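Local structure of acetylxylan esterase / glucomannan deacetylase (Cellvibrio japonicus, 2W9X) at residues B[202-207]-B[263-268]; B[214-219]-B[274-279]. The protein removes acetyl groups from plant cell wall polysaccharides, deacetylating glucomannan in large preference to xylan. One frame throughout, in Å; residues are numbered along the deposited sequence.

Contact 1 (B[202-207]-B[263-268]); sequences IVRNYN and EALHAD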
loop_
_atom_site.group_PDB
_atom_site.type_symbol
_atom_site.label_atom_id
_atom_site.label_comp_id
_atom_site.label_asym_id
_atom_site.label_seq_id
_atom_site.Cartn_x
_atom_site.Cartn_y
_atom_site.Cartn_z
ATOM N N ILE B 202 16.502 10.862 -4.464
ATOM C CA ILE B 202 15.480 11.940 -4.370
ATOM C C ILE B 202 16.093 13.341 -4.261
ATOM O O ILE B 202 15.715 14.254 -5.015
ATOM C CB ILE B 202 14.503 11.688 -3.172
ATOM C CG1 ILE B 202 13.675 10.421 -3.411
ATOM C CG2 ILE B 202 13.612 12.919 -2.863
ATOM C CD1 ILE B 202 12.765 10.454 -4.625
ATOM N N VAL B 203 17.020 13.522 -3.312
ATOM C CA VAL B 203 17.704 14.815 -3.128
ATOM C C VAL B 203 19.215 14.641 -3.092
ATOM O O VAL B 203 19.965 15.564 -3.440
ATOM C CB VAL B 203 17.270 15.585 -1.817
ATOM C CG1 VAL B 203 15.825 16.106 -1.918
ATOM C CG2 VAL B 203 17.476 14.736 -0.551
ATOM N N ARG B 204 19.644 13.460 -2.649
ATOM C CA ARG B 204 21.071 13.194 -2.405
ATOM C C ARG B 204 21.499 11.970 -3.208
ATOM O O ARG B 204 20.828 10.952 -3.192
ATOM C CB ARG B 204 21.337 12.997 -0.905
ATOM C CG ARG B 204 22.807 12.779 -0.555
ATOM C CD ARG B 204 22.973 12.661 0.938
ATOM N NE ARG B 204 24.391 12.578 1.239
ATOM C CZ ARG B 204 25.015 11.470 1.624
ATOM N NH1 ARG B 204 24.330 10.351 1.817
ATOM N NH2 ARG B 204 26.335 11.499 1.840
ATOM N N ASN B 205 22.611 12.071 -3.933
ATOM C CA ASN B 205 23.073 10.949 -4.769
ATOM C C ASN B 205 24.173 10.161 -4.056
ATOM O O ASN B 205 24.604 10.569 -2.978
ATOM C CB ASN B 205 23.553 11.496 -6.119
ATOM C CG ASN B 205 22.536 12.432 -6.759
ATOM O OD1 ASN B 205 21.353 12.098 -6.867
ATOM N ND2 ASN B 205 22.993 13.599 -7.200
ATOM N N TYR B 206 24.654 9.066 -4.658
ATOM C CA TYR B 206 25.675 8.237 -4.008
ATOM C C TYR B 206 26.847 9.035 -3.418
ATOM O O TYR B 206 27.555 9.748 -4.138
ATOM C CB TYR B 206 26.237 7.146 -4.922
ATOM C CG TYR B 206 27.221 6.291 -4.162
ATOM C CD1 TYR B 206 26.778 5.434 -3.157
ATOM C CD2 TYR B 206 28.594 6.364 -4.408
ATOM C CE1 TYR B 206 27.669 4.654 -2.438
ATOM C CE2 TYR B 206 29.497 5.576 -3.684
ATOM C CZ TYR B 206 29.016 4.739 -2.689
ATOM O OH TYR B 206 29.875 3.946 -1.945
ATOM N N ASN B 207 27.051 8.886 -2.109
ATOM C CA ASN B 207 28.097 9.609 -1.375
ATOM C C ASN B 207 28.154 11.128 -1.642
ATOM O O ASN B 207 29.242 11.738 -1.653
ATOM C CB ASN B 207 29.475 8.950 -1.574
ATOM C CG ASN B 207 30.520 9.499 -0.613
ATOM O OD1 ASN B 207 30.226 9.779 0.561
ATOM N ND2 ASN B 207 31.733 9.697 -1.113
ATOM N N GLU B 263 18.866 14.576 10.369
ATOM C CA GLU B 263 17.455 14.969 10.425
ATOM C C GLU B 263 17.139 15.895 9.251
ATOM O O GLU B 263 16.072 15.789 8.654
ATOM C CB GLU B 263 17.109 15.637 11.768
ATOM C CG GLU B 263 17.167 14.702 12.983
ATOM C CD GLU B 263 18.568 14.129 13.263
ATOM O OE1 GLU B 263 19.571 14.886 13.190
ATOM O OE2 GLU B 263 18.652 12.905 13.561
ATOM N N ALA B 264 18.085 16.787 8.913
ATOM C CA ALA B 264 17.919 17.697 7.768
ATOM C C ALA B 264 17.740 16.953 6.456
ATOM O O ALA B 264 16.903 17.331 5.629
ATOM C CB ALA B 264 19.090 18.683 7.661
ATOM N N LEU B 265 18.545 15.907 6.270
ATOM C CA LEU B 265 18.477 15.069 5.093
ATOM C C LEU B 265 17.124 14.346 5.013
ATOM O O LEU B 265 16.483 14.338 3.953
ATOM C CB LEU B 265 19.653 14.077 5.094
ATOM C CG LEU B 265 19.774 13.076 3.923
ATOM C CD1 LEU B 265 19.942 13.781 2.572
ATOM C CD2 LEU B 265 20.919 12.085 4.153
ATOM N N HIS B 266 16.701 13.732 6.122
ATOM C CA HIS B 266 15.375 13.091 6.209
ATOM C C HIS B 266 14.258 14.034 5.821
ATOM O O HIS B 266 13.395 13.678 5.013
ATOM C CB HIS B 266 15.069 12.556 7.619
ATOM C CG HIS B 266 15.998 11.472 8.079
ATOM N ND1 HIS B 266 16.213 11.202 9.414
ATOM C CD2 HIS B 266 16.770 10.599 7.388
ATOM C CE1 HIS B 266 17.086 10.213 9.523
ATOM N NE2 HIS B 266 17.429 9.824 8.309
ATOM N N ALA B 267 14.268 15.230 6.410
ATOM C CA ALA B 267 13.233 16.225 6.168
ATOM C C ALA B 267 13.179 16.606 4.680
ATOM O O ALA B 267 12.114 16.632 4.063
ATOM C CB ALA B 267 13.475 17.455 7.042
ATOM N N ASP B 268 14.347 16.871 4.107
ATOM C CA ASP B 268 14.448 17.308 2.718
ATOM C C ASP B 268 14.078 16.185 1.737
ATOM O O ASP B 268 13.393 16.436 0.741
ATOM C CB ASP B 268 15.861 17.837 2.452
ATOM C CG ASP B 268 15.986 18.566 1.125
ATOM O OD1 ASP B 268 15.035 19.270 0.729
ATOM O OD2 ASP B 268 17.054 18.460 0.488
#
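V203 and R204 pack against L265 and D268 in a largely apolar, buried loop-to-helix contact of the SGNH-type (GDSL) esterase domain. The loop that follows strand 191-196, an outermost strand of the parallel sheet, is laid here against the first turns of helix 262-283, and no hydrogen bond joins the two segments. L265 meets both loop residues. With CG anti to the backbone N (chi1 180°), its branched end comes closer to the loop than its CB bond alone would suggest, and CD1 lies 3.6 Å from R204 CD and 3.8 Å from R204 CB. R204 runs extended from CG to NE and crosses the leucine at about a right angle, so that its aliphatic part does the touching while the guanidinium is carried on to a salt bridge with E257. The R204 side chain is about 7 Å from that of N247, which by similarity stabilises the transition state, and D248 accepts hydrogen bonds from the backbone N of I202, V203 and R204; the loop is thus tied down beside the probable oxyanion site. V203 slides past L265, its CG2 4.1 Å from L265 CD1. D268 OD2 forms a salt bridge with R258 and a hydrogen bond with W259 NE1, and that same oxygen rests against the valine, 3.6 Å from V203 CG1.

Contact 2 (B[214-219]-B[274-279]); sequences SLLSLY and VKFVKQ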
loop_
_atom_site.group_PDB
_atom_site.type_symbol
_atom_site.label_atom_id
_atom_site.label_comp_id
_atom_site.label_asym_id
_atom_site.label_seq_id
_atom_site.Cartn_x
_atom_site.Cartn_y
_atom_site.Cartn_z
ATOM N N SER B 214 19.915 15.554 -8.910
ATOM C CA SER B 214 19.253 14.401 -8.308
ATOM C C SER B 214 18.511 13.697 -9.452
ATOM O O SER B 214 18.476 14.201 -10.576
ATOM C CB SER B 214 18.254 14.853 -7.236
ATOM O OG SER B 214 17.209 15.590 -7.842
ATOM N N LEU B 215 17.898 12.555 -9.178
ATOM C CA LEU B 215 17.050 11.909 -10.187
ATOM C C LEU B 215 15.920 12.846 -10.604
ATOM O O LEU B 215 15.598 12.953 -11.787
ATOM C CB LEU B 215 16.477 10.573 -9.677
ATOM C CG LEU B 215 16.012 9.533 -10.703
ATOM C CD1 LEU B 215 14.671 9.865 -11.366
ATOM C CD2 LEU B 215 17.095 9.307 -11.790
ATOM N N LEU B 216 15.330 13.516 -9.617
ATOM C CA LEU B 216 14.225 14.447 -9.817
ATOM C C LEU B 216 14.541 15.586 -10.821
ATOM O O LEU B 216 13.671 15.981 -11.589
ATOM C CB LEU B 216 13.746 15.004 -8.456
ATOM C CG LEU B 216 12.708 14.145 -7.686
ATOM C CD1 LEU B 216 12.783 12.712 -7.964
ATOM C CD2 LEU B 216 12.674 14.400 -6.185
ATOM N N SER B 217 15.777 16.078 -10.828
ATOM C CA SER B 217 16.156 17.176 -11.734
ATOM C C SER B 217 16.419 16.670 -13.155
ATOM O O SER B 217 16.273 17.408 -14.115
ATOM C CB SER B 217 17.368 17.955 -11.196
ATOM O OG SER B 217 18.528 17.148 -11.237
ATOM N N LEU B 218 16.779 15.393 -13.272
ATOM C CA LEU B 218 16.998 14.752 -14.562
ATOM C C LEU B 218 15.681 14.330 -15.175
ATOM O O LEU B 218 15.534 14.296 -16.397
ATOM C CB LEU B 218 17.865 13.505 -14.393
ATOM C CG LEU B 218 19.305 13.709 -13.904
ATOM C CD1 LEU B 218 19.843 12.373 -13.429
ATOM C CD2 LEU B 218 20.172 14.270 -15.007
ATOM N N TYR B 219 14.729 14.013 -14.298
ATOM C CA TYR B 219 13.470 13.384 -14.672
ATOM C C TYR B 219 12.643 14.109 -15.748
ATOM O O TYR B 219 12.018 13.441 -16.562
ATOM C CB TYR B 219 12.610 13.075 -13.434
ATOM C CG TYR B 219 11.344 12.348 -13.824
ATOM C CD1 TYR B 219 11.329 10.946 -13.983
ATOM C CD2 TYR B 219 10.168 13.058 -14.074
ATOM C CE1 TYR B 219 10.173 10.289 -14.383
ATOM C CE2 TYR B 219 9.006 12.404 -14.464
ATOM C CZ TYR B 219 9.023 11.019 -14.620
ATOM O OH TYR B 219 7.858 10.402 -15.012
ATOM N N VAL B 274 7.466 13.638 -1.579
ATOM C CA VAL B 274 6.028 13.953 -1.553
ATOM C C VAL B 274 5.697 14.899 -2.701
ATOM O O VAL B 274 4.725 14.682 -3.442
ATOM C CB VAL B 274 5.562 14.533 -0.178
ATOM C CG1 VAL B 274 4.119 15.067 -0.243
ATOM C CG2 VAL B 274 5.679 13.461 0.920
ATOM N N LYS B 275 6.527 15.931 -2.867
ATOM C CA LYS B 275 6.323 16.939 -3.923
ATOM C C LYS B 275 6.295 16.274 -5.301
ATOM O O LYS B 275 5.427 16.573 -6.139
ATOM C CB LYS B 275 7.442 17.984 -3.869
ATOM C CG LYS B 275 7.187 19.274 -4.646
ATOM C CD LYS B 275 8.517 19.913 -5.016
ATOM C CE LYS B 275 8.365 21.350 -5.451
ATOM N NZ LYS B 275 9.704 21.882 -5.832
ATOM N N PHE B 276 7.241 15.363 -5.519
ATOM C CA PHE B 276 7.386 14.660 -6.806
ATOM C C PHE B 276 6.159 13.831 -7.198
ATOM O O PHE B 276 5.653 13.933 -8.316
ATOM C CB PHE B 276 8.627 13.758 -6.767
ATOM C CG PHE B 276 8.926 13.063 -8.083
ATOM C CD1 PHE B 276 8.994 13.794 -9.283
ATOM C CD2 PHE B 276 9.151 11.692 -8.121
ATOM C CE1 PHE B 276 9.280 13.153 -10.496
ATOM C CE2 PHE B 276 9.441 11.040 -9.331
ATOM C CZ PHE B 276 9.508 11.773 -10.513
ATOM N N VAL B 277 5.699 13.003 -6.268
ATOM C CA VAL B 277 4.548 12.144 -6.501
ATOM C C VAL B 277 3.304 12.996 -6.777
ATOM O O VAL B 277 2.537 12.689 -7.698
ATOM C CB VAL B 277 4.320 11.169 -5.319
ATOM C CG1 VAL B 277 2.965 10.453 -5.446
ATOM C CG2 VAL B 277 5.497 10.144 -5.207
ATOM N N LYS B 278 3.111 14.061 -5.991
ATOM C CA LYS B 278 2.026 15.030 -6.261
ATOM C C LYS B 278 2.087 15.624 -7.664
ATOM O O LYS B 278 1.061 15.725 -8.325
ATOM C CB LYS B 278 1.992 16.163 -5.229
ATOM C CG LYS B 278 1.620 15.730 -3.813
ATOM C CD LYS B 278 1.626 16.981 -2.952
ATOM C CE LYS B 278 1.441 16.655 -1.498
ATOM N NZ LYS B 278 1.458 17.913 -0.688
ATOM N N GLN B 279 3.279 15.993 -8.126
ATOM C CA GLN B 279 3.424 16.549 -9.472
ATOM C C GLN B 279 3.041 15.505 -10.517
ATOM O O GLN B 279 2.307 15.806 -11.454
ATOM C CB GLN B 279 4.852 17.031 -9.736
ATOM C CG GLN B 279 5.382 18.087 -8.763
ATOM C CD GLN B 279 6.860 18.454 -9.010
ATOM O OE1 GLN B 279 7.714 17.575 -9.209
ATOM N NE2 GLN B 279 7.162 19.752 -8.977
#
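The F276 ring carries L216 over one face and meets Y219 at its edge, where Q279 OE1 of its own helix also lies in the ring plane; the Y219 ring receives the F276 edge on one of its own faces. L216 CD1 sits 3.8 Å from the F276 centroid and only 13° off the ring normal, a CH-pi contact almost centred on the ring. The two aromatic rings form a T-shaped (edge-to-face) pair, with planes at 82° and centroids 5.1 Å apart. F276 CZ stands over the middle of the tyrosine ring, and F276 CE1 comes within 3.7 Å of Y219 CD2. Reaching across with CG anti to its backbone N (chi1 -176°), F276 joins helix 262-283 to the short helix 215-218 over the parallel sheet of the SGNH-type domain, where it touches I148 and I242. S214 is the N-cap of the short helix, its OG accepting a weak bond from S217 N. Y219 OH is hydrogen-bonded to E146, and R35 makes a cation-pi contact with the Y219 ring. Across the two segments F276 meets only carbon, a methyl of L216 over its face and the Y219 face at its ring-edge C-H groups, so dispersion and weak CH-pi attraction hold the helices together here.

How the contacts relate
Contacts 1 and 2 lie about 13 Å apart, centre to centre, on the same side of the chain's centre, and share helix 262-283: contact 1 uses its first turns, contact 2 a portion further along. The segments alternate in sequence, 202-207 and 214-219 preceding 263-268 and 274-279, so the connection between strands 191-196 and 239-243 meets this helix twice in the same order. Between the two contacts segments 202-207 and 214-219 touch directly, I202 O approaching L216 CD2 at 3.3 Å and S214 CB at 3.4 Å. Together they fasten the connection along one helix of the esterase domain, from near the probable oxyanion residue N247 to the parallel sheet.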